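Local structure of MTH0777 (Methanothermobacter thermautotrophicus, 1KJN) at residues L145-R148 / I149-M153. The protein is of unknown function, a DUF1890-family protein built on a parallel beta-sheet flanked by helices and present as two copies in its assembly. Residues are numbered along the deposited sequence; the frame is centred on the assembly and turned at random.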
loop_
_atom_site.group_PDB
_atom_site.type_symbol
_atom_site.label_atom_id
_atom_site.label_comp_id
_atom_site.label_asym_id
_atom_site.label_seq_id
_atom_site.Cartn_x
_atom_site.Cartn_y
_atom_site.Cartn_z
ATOM N N LEU A 145 7.329 -12.852 0.550
ATOM C CA LEU A 145 6.854 -12.770 -0.817
ATOM C C LEU A 145 7.801 -11.968 -1.671
ATOM O O LEU A 145 8.093 -12.360 -2.799
ATOM C CB LEU A 145 5.456 -12.138 -0.873
ATOM C CG LEU A 145 4.337 -13.030 -0.323
ATOM C CD1 LEU A 145 3.098 -12.211 -0.078
ATOM C CD2 LEU A 145 4.052 -14.161 -1.313
ATOM N N ARG A 146 8.265 -10.838 -1.141
ATOM C CA ARG A 146 9.152 -9.965 -1.898
ATOM C C ARG A 146 10.415 -10.681 -2.362
ATOM O O ARG A 146 10.819 -10.529 -3.510
ATOM C CB ARG A 146 9.499 -8.711 -1.083
ATOM C CG ARG A 146 10.399 -7.700 -1.797
ATOM C CD ARG A 146 11.895 -7.964 -1.507
ATOM N NE ARG A 146 12.769 -7.014 -2.189
ATOM C CZ ARG A 146 12.927 -5.738 -1.835
ATOM N NH1 ARG A 146 12.279 -5.241 -0.786
ATOM N NH2 ARG A 146 13.695 -4.936 -2.566
ATOM N N VAL A 147 11.047 -11.434 -1.461
ATOM C CA VAL A 147 12.260 -12.178 -1.798
ATOM C C VAL A 147 11.950 -13.246 -2.848
ATOM O O VAL A 147 12.689 -13.418 -3.819
ATOM C CB VAL A 147 12.872 -12.862 -0.557
ATOM C CG1 VAL A 147 14.059 -13.699 -0.969
ATOM C CG2 VAL A 147 13.307 -11.817 0.445
ATOM N N ARG A 148 10.863 -13.978 -2.644
ATOM C CA ARG A 148 10.488 -14.994 -3.623
ATOM C C ARG A 148 10.134 -14.384 -4.988
ATOM O O ARG A 148 10.377 -15.008 -6.008
ATOM C CB ARG A 148 9.367 -15.871 -3.075
ATOM C CG ARG A 148 9.877 -16.771 -1.977
ATOM C CD ARG A 148 8.787 -17.316 -1.071
ATOM N NE ARG A 148 9.309 -17.349 0.294
ATOM C CZ ARG A 148 8.664 -17.817 1.357
ATOM N NH1 ARG A 148 7.442 -18.309 1.235
ATOM N NH2 ARG A 148 9.269 -17.819 2.542
ATOM N N ILE A 149 9.606 -13.154 -5.009
ATOM C CA ILE A 149 9.293 -12.487 -6.274
ATOM C C ILE A 149 10.602 -12.045 -6.937
ATOM O O ILE A 149 10.751 -12.142 -8.156
ATOM C CB ILE A 149 8.350 -11.255 -6.078
ATOM C CG1 ILE A 149 6.930 -11.735 -5.769
ATOM C CG2 ILE A 149 8.335 -10.363 -7.330
ATOM C CD1 ILE A 149 6.058 -10.672 -5.149
ATOM N N ASP A 150 11.547 -11.539 -6.145
ATOM C CA ASP A 150 12.844 -11.125 -6.702
ATOM C C ASP A 150 13.520 -12.298 -7.410
ATOM O O ASP A 150 14.086 -12.138 -8.500
ATOM C CB ASP A 150 13.789 -10.644 -5.600
ATOM C CG ASP A 150 13.541 -9.211 -5.206
ATOM O OD1 ASP A 150 12.993 -8.438 -6.033
ATOM O OD2 ASP A 150 13.909 -8.855 -4.079
ATOM N N ARG A 151 13.466 -13.464 -6.768
ATOM C CA ARG A 151 14.078 -14.679 -7.300
ATOM C C ARG A 151 13.452 -15.097 -8.621
ATOM O O ARG A 151 14.155 -15.343 -9.605
ATOM C CB ARG A 151 14.009 -15.811 -6.269
ATOM C CG ARG A 151 14.757 -15.477 -4.971
ATOM C CD ARG A 151 15.160 -16.727 -4.185
ATOM N NE ARG A 151 15.973 -16.425 -3.000
ATOM C CZ ARG A 151 17.081 -15.681 -2.990
ATOM N NH1 ARG A 151 17.540 -15.135 -4.108
ATOM N NH2 ARG A 151 17.733 -15.479 -1.849
ATOM N N PHE A 152 12.125 -15.146 -8.640
ATOM C CA PHE A 152 11.390 -15.490 -9.845
ATOM C C PHE A 152 11.791 -14.529 -10.968
ATOM O O PHE A 152 12.055 -14.949 -12.084
ATOM C CB PHE A 152 9.885 -15.355 -9.587
ATOM C CG PHE A 152 9.040 -15.505 -10.825
ATOM C CD1 PHE A 152 8.606 -16.751 -11.232
ATOM C CD2 PHE A 152 8.699 -14.397 -11.587
ATOM C CE1 PHE A 152 7.838 -16.906 -12.388
ATOM C CE2 PHE A 152 7.931 -14.532 -12.747
ATOM C CZ PHE A 152 7.500 -15.796 -13.147
HETATM N N MSE A 153 11.859 -13.239 -10.646
HETATM C CA MSE A 153 12.189 -12.203 -11.621
HETATM C C MSE A 153 13.615 -12.205 -12.170
HETATM O O MSE A 153 13.859 -11.716 -13.267
HETATM C CB MSE A 153 11.883 -10.826 -11.046
HETATM C CG MSE A 153 10.406 -10.537 -10.850
HETATM SE SE MSE A 153 9.462 -10.368 -12.526
HETATM C CE MSE A 153 7.672 -10.224 -11.807
#
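Leu-145 and Ile-149 are an i to i+4 pair in helix 143-153, an alpha-helix packed on the parallel sheet of an alpha/beta fold. Leu-145 O accepts a hydrogen bond from Ile-149 N at 2.8 Å, nearly in line with its C=O, and Ile-149 CG1 lies 3.3 Å from that same oxygen. Both side chains reach Ile-109 of strand 105-111, which identifies this as the sheet-facing side.

Next, Arg-146 forms an intrahelical salt bridge with Asp-150. Its chain sets out with CG anti to the backbone N (chi1 -178°) and bends at chi2, which brings NE to 2.9 Å from Asp-150 OD2. OD2 lies close to the guanidinium plane, but NE reaches its syn side from 26° out of the carboxylate plane, in keeping with the 65° between the two planes. Tyr-27 OH hydrogen-bonds Asp-150 OD1, so both carboxylate oxygens are engaged and the group's rotation is restricted; Arg-146 also packs on Val-53 of the second subunit.

Val-147 runs alongside Arg-151, its CG1 over one guanidinium face, 3.9 Å from Arg-151 NE. In the backbone of the same pair, Arg-151 N donates to Val-147 O at 3.0 Å.

Arg-148 NH1 hydrogen-bonds Ala-135 O of strand 132-136, while its own carbonyl continues the helical pattern: Phe-152 N donates to Arg-148 O at 3.2 Å.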